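Long-range contacts in putative fructose-bisphosphate aldolase (Coccidioides immitis, PDB 3PM6), which belongs to the class II fructose-bisphosphate aldolase family, folds as a TIM barrel and carries a bound zinc ion: residues Glu48-Pro53 against Ile289-Asp294; Ala146-Pro151 against Trp187-Phe192. All blocks are in the same frame, centred on the assembly; numbering follows the deposited sequence.

From the N terminus, the chain runs through strand 29-33 and helix 37-49 to E48-P53, the end of that helix and the turn into strand 54-58. Contact 1 returns to this turn only after 235 intervening residues, when the C-terminal end of helix 271-292 meets it; the long loop so closed holds barrel strands two to eight. Contact 2 lies wholly within that loop and closes a much shorter one of 35 residues, pairing the neighbouring fifth and sixth strands, connected through helix 174-181. The two contacts therefore nest and do not cross. Their centres are about 23 Å apart, on opposite sides of the chain's centre: contact 1 joins outer helix ends, contact 2 belongs to the barrel wall.

Contact 1 of 2, residues Glu48-Pro53 against Ile289-Asp294; sequences EHKRSP and IMDMID
K50 NZ forms a salt bridge with the D291 carboxylate that ties the end of one helix to the end of another. The firmer bond runs from NZ to D291 OD2 at 2.9 Å; OD2 is met on its syn side, with the nitrogen 20° out of the carboxylate plane. A second, weak hydrogen bond joins K50 NZ to D291 OD1 at 3.1 Å. OD1 has its stronger partner in the hydroxyl of T296, which probably helps to fix the rotation of the carboxylate. Bends in the lysine chain at chi2 (-66°) and chi3 (-85°) let its ammonium end reach the D291 carboxylate, and the two side chains cross at about a right angle.

Beside the ion pair, M290 adds a van der Waals contact. Its chain, extended beyond CG, reaches toward the turn, and SD lies 4.1 Å from K50 CB and close to S52 CB. The sulfur thus touches both the root of the lysine and the serine from one side. The terminal CE comes within 3.8 Å of S52 OG and also approaches P53 O. The buried S52 hydroxyl is engaged with P53 O and with the hydroxyl of S295, just beyond the second segment.

Both helices end in Schellman motifs, with R51 and D294 at positive phi, so the contact brings two helix C-termini together. A bond from H49 to E287 adds a further link between helices 37-49 and 271-292, and K50 and R51 make backbone hydrogen bonds to G297 and A299. M290 packs against A46 and A47 of helix 37-49 and P30 of strand 29-33, while I293 reaches both P30 and helix 234-242, at the foot of the barrel where S52 and P53 lead into strand 54-58.

Contact 2 of 2, residues Ala146-Pro151 against Trp187-Phe192; sequences ATEAEP and WLAPAF
E148 has CG anti to its own nitrogen (chi1 172°) and an extended chain, while W187 turns its indole beside its backbone N (chi1 -45°), and the two side chains cross at about a right angle. The carboxylate OE1 comes to the ring edge, 3.8 Å from W187 CE3, with the two planes 51° apart; OE2 lies 3.7 Å from A189 CB. Both oxygens have polar partners across the barrel interior, OE1 in a salt bridge with K247 and OE2 in a hydrogen bond with the zinc ligand H227, which makes E148 a second-shell residue of the metal site.

Strands 146-149 and 187-188 are the parallel pair of a beta-alpha-beta unit of the TIM barrel, with helix 174-181 in the crossover. Hydrogen bonds run from W187 N to T147 O, from A149 N to W187 O and from A189 N to A149 O, the last at 2.9 Å. Toward helix 174-181, P151, just past its strand, brings CG to L188 CD2 at 3.6 Å, both residues packing against F180. Past the strand end E150, whose carboxylate bonds to I154 N, has its side chain about 6 Å from the zinc ion.

Contact 1 of 2, residues Glu48-Pro53 against Ile289-Asp294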
ATOM      1  N   GLU A  48     -10.523  11.298  -9.161  1.00 24.54           N
ATOM      2  CA  GLU A  48     -11.815  10.900  -9.733  1.00 26.43           C
ATOM      3  C   GLU A  48     -12.882  11.904  -9.335  1.00 27.00           C
ATOM      4  O   GLU A  48     -13.687  12.302 -10.180  1.00 28.37           O
ATOM      5  CB  GLU A  48     -12.181   9.483  -9.354  1.00 26.50           C
ATOM      6  CG  GLU A  48     -11.334   8.427 -10.122  1.00 28.98           C
ATOM      7  CD  GLU A  48     -11.590   7.000  -9.650  1.00 30.82           C
ATOM      8  OE1 GLU A  48     -12.214   6.817  -8.579  1.00 29.69           O
ATOM      9  OE2 GLU A  48     -11.159   6.059 -10.344  1.00 32.51           O
ATOM     10  N   HIS A  49     -12.866  12.351  -8.078  1.00 26.46           N
ATOM     11  CA  HIS A  49     -13.843  13.341  -7.628  1.00 26.78           C
ATOM     12  C   HIS A  49     -13.786  14.613  -8.502  1.00 26.46           C
ATOM     13  O   HIS A  49     -14.825  15.087  -8.975  1.00 25.87           O
ATOM     14  CB  HIS A  49     -13.689  13.662  -6.133  1.00 26.41           C
ATOM     15  CG  HIS A  49     -14.761  14.560  -5.590  1.00 29.64           C
ATOM     16  ND1 HIS A  49     -14.511  15.537  -4.644  1.00 29.47           N
ATOM     17  CD2 HIS A  49     -16.087  14.643  -5.875  1.00 30.99           C
ATOM     18  CE1 HIS A  49     -15.633  16.194  -4.387  1.00 28.63           C
ATOM     19  NE2 HIS A  49     -16.603  15.661  -5.108  1.00 30.90           N
ATOM     20  N   LYS A  50     -12.577  15.125  -8.753  1.00 25.12           N
ATOM     21  CA  LYS A  50     -12.396  16.397  -9.460  1.00 23.64           C
ATOM     22  C   LYS A  50     -12.287  16.228 -10.972  1.00 23.68           C
ATOM     23  O   LYS A  50     -12.068  17.209 -11.711  1.00 24.04           O
ATOM     24  CB  LYS A  50     -11.132  17.104  -8.940  1.00 23.92           C
ATOM     25  CG  LYS A  50     -11.151  17.413  -7.454  1.00 23.28           C
ATOM     26  CD  LYS A  50     -12.230  18.440  -7.135  1.00 24.84           C
ATOM     27  CE  LYS A  50     -11.714  19.828  -7.343  1.00 24.35           C
ATOM     28  NZ  LYS A  50     -12.436  20.773  -6.473  1.00 26.41           N
ATOM     29  N   ARG A  51     -12.405  14.992 -11.443  1.00 23.21           N
ATOM     30  CA  ARG A  51     -12.248  14.698 -12.871  1.00 23.36           C
ATOM     31  C   ARG A  51     -10.925  15.282 -13.365  1.00 22.90           C
ATOM     32  O   ARG A  51     -10.883  16.064 -14.311  1.00 23.49           O
ATOM     33  CB  ARG A  51     -13.438  15.263 -13.669  1.00 24.42           C
ATOM     34  N   SER A  52      -9.838  14.911 -12.697  1.00 22.92           N
ATOM     35  CA  SER A  52      -8.499  15.454 -13.012  1.00 21.30           C
ATOM     36  C   SER A  52      -7.579  14.276 -13.240  1.00 20.67           C
ATOM     37  O   SER A  52      -7.651  13.283 -12.501  1.00 19.96           O
ATOM     38  CB  SER A  52      -7.947  16.290 -11.844  1.00 21.02           C
ATOM     39  OG  SER A  52      -6.558  16.582 -12.023  1.00 21.58           O
ATOM     40  N   PRO A  53      -6.694  14.399 -14.241  1.00 20.05           N
ATOM     41  CA  PRO A  53      -5.519  13.567 -14.363  1.00 19.91           C
ATOM     42  C   PRO A  53      -4.645  13.781 -13.125  1.00 19.11           C
ATOM     43  O   PRO A  53      -4.850  14.753 -12.397  1.00 18.50           O
ATOM     44  CB  PRO A  53      -4.829  14.159 -15.580  1.00 19.94           C
ATOM     45  CG  PRO A  53      -5.201  15.634 -15.510  1.00 19.56           C
ATOM     46  CD  PRO A  53      -6.661  15.512 -15.207  1.00 20.61           C
ATOM     47  N   ILE A 289      -4.849  21.520  -4.658  1.00 19.01           N
ATOM     48  CA  ILE A 289      -3.789  21.637  -5.661  1.00 18.69           C
ATOM     49  C   ILE A 289      -4.433  21.587  -7.038  1.00 18.79           C
ATOM     50  O   ILE A 289      -4.165  22.444  -7.881  1.00 20.38           O
ATOM     51  CB  ILE A 289      -2.709  20.480  -5.563  1.00 19.16           C
ATOM     52  CG1 ILE A 289      -1.923  20.544  -4.224  1.00 19.97           C
ATOM     53  CG2 ILE A 289      -1.817  20.459  -6.835  1.00 15.50           C
ATOM     54  CD1 ILE A 289      -1.100  21.832  -4.040  1.00 20.08           C
ATOM     55  N   MET A 290      -5.299  20.601  -7.258  1.00 18.78           N
ATOM     56  CA  MET A 290      -5.934  20.424  -8.573  1.00 19.23           C
ATOM     57  C   MET A 290      -6.654  21.696  -9.062  1.00 19.79           C
ATOM     58  O   MET A 290      -6.526  22.112 -10.226  1.00 18.77           O
ATOM     59  CB  MET A 290      -6.900  19.223  -8.516  1.00 19.36           C
ATOM     60  CG  MET A 290      -6.185  17.859  -8.480  1.00 18.43           C
ATOM     61  SD  MET A 290      -7.225  16.441  -8.062  1.00 16.96           S
ATOM     62  CE  MET A 290      -6.077  15.078  -8.531  1.00 19.24           C
ATOM     63  N   ASP A 291      -7.402  22.323  -8.157  1.00 21.36           N
ATOM     64  CA  ASP A 291      -8.063  23.598  -8.457  1.00 22.64           C
ATOM     65  C   ASP A 291      -7.033  24.695  -8.781  1.00 23.15           C
ATOM     66  O   ASP A 291      -7.139  25.377  -9.797  1.00 23.68           O
ATOM     67  CB  ASP A 291      -8.948  24.013  -7.275  1.00 22.62           C
ATOM     68  CG  ASP A 291     -10.214  23.179  -7.180  1.00 22.62           C
ATOM     69  OD1 ASP A 291     -10.612  22.598  -8.213  1.00 23.93           O
ATOM     70  OD2 ASP A 291     -10.831  23.118  -6.094  1.00 20.44           O
ATOM     71  N   MET A 292      -6.009  24.807  -7.941  1.00 23.42           N
ATOM     72  CA  MET A 292      -4.985  25.842  -8.085  1.00 23.90           C
ATOM     73  C   MET A 292      -4.286  25.709  -9.429  1.00 23.44           C
ATOM     74  O   MET A 292      -4.007  26.702 -10.093  1.00 23.35           O
ATOM     75  CB  MET A 292      -3.939  25.757  -6.968  1.00 22.76           C
ATOM     76  CG  MET A 292      -4.450  26.137  -5.572  1.00 27.34           C
ATOM     77  SD  MET A 292      -3.089  26.568  -4.447  1.00 31.50           S
ATOM     78  CE  MET A 292      -4.077  27.234  -3.132  1.00 36.95           C
ATOM     79  N   ILE A 293      -4.019  24.481  -9.849  1.00 22.88           N
ATOM     80  CA  ILE A 293      -3.254  24.327 -11.089  1.00 22.91           C
ATOM     81  C   ILE A 293      -4.141  24.054 -12.314  1.00 22.98           C
ATOM     82  O   ILE A 293      -3.644  23.683 -13.381  1.00 22.73           O
ATOM     83  CB  ILE A 293      -2.115  23.292 -10.931  1.00 22.23           C
ATOM     84  CG1 ILE A 293      -2.660  21.864 -10.872  1.00 22.45           C
ATOM     85  CG2 ILE A 293      -1.219  23.662  -9.713  1.00 20.40           C
ATOM     86  CD1 ILE A 293      -1.550  20.804 -10.598  1.00 24.52           C
ATOM     87  N   ASP A 294      -5.456  24.220 -12.131  1.00 23.27           N
ATOM     88  CA  ASP A 294      -6.457  24.111 -13.214  1.00 23.70           C
ATOM     89  C   ASP A 294      -6.536  22.741 -13.868  1.00 22.80           C
ATOM     90  O   ASP A 294      -6.847  22.655 -15.032  1.00 23.38           O
ATOM     91  CB  ASP A 294      -6.230  25.184 -14.306  1.00 24.37           C
ATOM     92  CG  ASP A 294      -6.139  26.581 -13.741  1.00 26.95           C
ATOM     93  OD1 ASP A 294      -6.967  26.953 -12.867  1.00 26.42           O
ATOM     94  OD2 ASP A 294      -5.199  27.303 -14.147  1.00 31.43           O
TER

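Contact 2 of 2, residues Ala146-Pro151 against Trp187-Phe192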
ATOM      1  N   ALA A 146       9.442   6.708 -19.704  1.00 17.29           N
ATOM      2  CA  ALA A 146       9.724   8.114 -19.913  1.00 17.09           C
ATOM      3  C   ALA A 146      10.609   8.676 -18.771  1.00 16.90           C
ATOM      4  O   ALA A 146      10.697   8.078 -17.695  1.00 17.15           O
ATOM      5  CB  ALA A 146       8.419   8.877 -19.988  1.00 17.67           C
ATOM      6  N   THR A 147      11.277   9.802 -18.997  1.00 15.65           N
ATOM      7  CA  THR A 147      12.290  10.274 -18.038  1.00 15.82           C
ATOM      8  C   THR A 147      12.276  11.773 -17.836  1.00 15.51           C
ATOM      9  O   THR A 147      11.900  12.525 -18.721  1.00 15.51           O
ATOM     10  CB  THR A 147      13.741   9.881 -18.414  1.00 15.74           C
ATOM     11  OG1 THR A 147      14.073  10.449 -19.662  1.00 17.17           O
ATOM     12  CG2 THR A 147      13.938   8.392 -18.485  1.00 15.98           C
ATOM     13  N   GLU A 148      12.695  12.181 -16.656  1.00 15.38           N
ATOM     14  CA  GLU A 148      12.779  13.592 -16.275  1.00 15.65           C
ATOM     15  C   GLU A 148      14.183  13.733 -15.765  1.00 16.05           C
ATOM     16  O   GLU A 148      14.680  12.818 -15.126  1.00 16.70           O
ATOM     17  CB  GLU A 148      11.779  13.881 -15.157  1.00 14.52           C
ATOM     18  CG  GLU A 148      11.864  15.259 -14.510  1.00 15.25           C
ATOM     19  CD  GLU A 148      10.831  15.435 -13.397  1.00 15.12           C
ATOM     20  OE1 GLU A 148       9.673  14.965 -13.554  1.00 14.67           O
ATOM     21  OE2 GLU A 148      11.179  16.032 -12.354  1.00 13.54           O
ATOM     22  N   ALA A 149      14.808  14.875 -16.032  1.00 15.99           N
ATOM     23  CA  ALA A 149      16.128  15.174 -15.540  1.00 16.03           C
ATOM     24  C   ALA A 149      16.182  16.595 -15.024  1.00 15.68           C
ATOM     25  O   ALA A 149      15.275  17.396 -15.283  1.00 15.77           O
ATOM     26  CB  ALA A 149      17.161  14.956 -16.636  1.00 15.94           C
ATOM     27  N   GLU A 150      17.217  16.875 -14.241  1.00 16.12           N
ATOM     28  CA  GLU A 150      17.393  18.195 -13.616  1.00 16.20           C
ATOM     29  C   GLU A 150      18.638  18.920 -14.125  1.00 16.71           C
ATOM     30  O   GLU A 150      19.771  18.653 -13.674  1.00 16.75           O
ATOM     31  CB  GLU A 150      17.484  18.050 -12.103  1.00 15.68           C
ATOM     32  CG  GLU A 150      17.553  19.370 -11.346  1.00 15.64           C
ATOM     33  CD  GLU A 150      17.386  19.155  -9.832  1.00 16.59           C
ATOM     34  OE1 GLU A 150      16.478  18.419  -9.419  1.00 15.79           O
ATOM     35  OE2 GLU A 150      18.144  19.747  -9.062  1.00 14.92           O
ATOM     36  N   PRO A 151      18.446  19.884 -15.030  1.00 17.73           N
ATOM     37  CA  PRO A 151      19.602  20.595 -15.605  1.00 17.91           C
ATOM     38  C   PRO A 151      20.037  21.698 -14.666  1.00 17.76           C
ATOM     39  O   PRO A 151      20.029  22.878 -15.037  1.00 18.13           O
ATOM     40  CB  PRO A 151      19.032  21.195 -16.889  1.00 17.84           C
ATOM     41  CG  PRO A 151      17.580  21.353 -16.629  1.00 17.44           C
ATOM     42  CD  PRO A 151      17.170  20.410 -15.530  1.00 17.54           C
ATOM     43  N   TRP A 187      11.157  15.221 -19.950  1.00 17.73           N
ATOM     44  CA  TRP A 187      10.817  16.375 -19.102  1.00 17.13           C
ATOM     45  C   TRP A 187      12.042  16.930 -18.380  1.00 16.68           C
ATOM     46  O   TRP A 187      12.978  16.202 -18.121  1.00 15.70           O
ATOM     47  CB  TRP A 187       9.764  15.975 -18.067  1.00 16.58           C
ATOM     48  CG  TRP A 187       8.629  15.151 -18.631  1.00 18.12           C
ATOM     49  CD1 TRP A 187       8.045  15.282 -19.859  1.00 19.06           C
ATOM     50  CD2 TRP A 187       7.906  14.111 -17.958  1.00 17.97           C
ATOM     51  NE1 TRP A 187       7.030  14.351 -20.011  1.00 18.95           N
ATOM     52  CE2 TRP A 187       6.934  13.619 -18.858  1.00 17.00           C
ATOM     53  CE3 TRP A 187       8.001  13.535 -16.692  1.00 18.41           C
ATOM     54  CZ2 TRP A 187       6.053  12.611 -18.518  1.00 17.67           C
ATOM     55  CZ3 TRP A 187       7.128  12.513 -16.357  1.00 18.47           C
ATOM     56  CH2 TRP A 187       6.168  12.063 -17.268  1.00 18.55           C
ATOM     57  N   LEU A 188      12.025  18.226 -18.074  1.00 17.24           N
ATOM     58  CA  LEU A 188      13.113  18.923 -17.401  1.00 18.16           C
ATOM     59  C   LEU A 188      12.584  19.586 -16.137  1.00 17.80           C
ATOM     60  O   LEU A 188      11.512  20.163 -16.161  1.00 18.29           O
ATOM     61  CB  LEU A 188      13.706  20.019 -18.308  1.00 19.97           C
ATOM     62  CG  LEU A 188      14.769  19.667 -19.364  1.00 22.02           C
ATOM     63  CD1 LEU A 188      15.302  20.911 -20.037  1.00 21.00           C
ATOM     64  CD2 LEU A 188      15.938  18.905 -18.728  1.00 24.87           C
ATOM     65  N   ALA A 189      13.346  19.487 -15.043  1.00 17.58           N
ATOM     66  CA  ALA A 189      13.031  20.104 -13.757  1.00 16.53           C
ATOM     67  C   ALA A 189      13.996  21.252 -13.578  1.00 17.15           C
ATOM     68  O   ALA A 189      15.140  21.040 -13.166  1.00 17.49           O
ATOM     69  CB  ALA A 189      13.220  19.088 -12.627  1.00 15.71           C
ATOM     70  N   PRO A 190      13.563  22.477 -13.929  1.00 17.15           N
ATOM     71  CA  PRO A 190      14.567  23.533 -13.846  1.00 16.86           C
ATOM     72  C   PRO A 190      14.768  24.053 -12.426  1.00 16.57           C
ATOM     73  O   PRO A 190      13.842  24.047 -11.621  1.00 16.14           O
ATOM     74  CB  PRO A 190      14.018  24.637 -14.779  1.00 17.83           C
ATOM     75  CG  PRO A 190      12.458  24.380 -14.868  1.00 17.82           C
ATOM     76  CD  PRO A 190      12.335  22.863 -14.674  1.00 16.87           C
ATOM     77  N   ALA A 191      15.990  24.490 -12.140  1.00 16.55           N
ATOM     78  CA  ALA A 191      16.330  25.252 -10.933  1.00 16.19           C
ATOM     79  C   ALA A 191      16.236  26.752 -11.261  1.00 16.38           C
ATOM     80  O   ALA A 191      17.004  27.270 -12.061  1.00 17.49           O
ATOM     81  CB  ALA A 191      17.739  24.889 -10.453  1.00 14.85           C
ATOM     82  N   PHE A 192      15.284  27.457 -10.664  1.00 16.78           N
ATOM     83  CA  PHE A 192      15.117  28.858 -11.014  1.00 17.28           C
ATOM     84  C   PHE A 192      14.738  29.679  -9.797  1.00 17.89           C
ATOM     85  O   PHE A 192      14.059  30.680  -9.931  1.00 18.82           O
ATOM     86  CB  PHE A 192      14.131  29.030 -12.190  1.00 17.23           C
ATOM     87  CG  PHE A 192      12.707  28.644 -11.870  1.00 17.93           C
ATOM     88  CD1 PHE A 192      12.340  27.298 -11.784  1.00 16.10           C
ATOM     89  CD2 PHE A 192      11.724  29.636 -11.681  1.00 17.53           C
ATOM     90  CE1 PHE A 192      11.031  26.929 -11.489  1.00 15.67           C
ATOM     91  CE2 PHE A 192      10.376  29.284 -11.399  1.00 19.21           C
ATOM     92  CZ  PHE A 192      10.029  27.937 -11.291  1.00 18.53           C
TER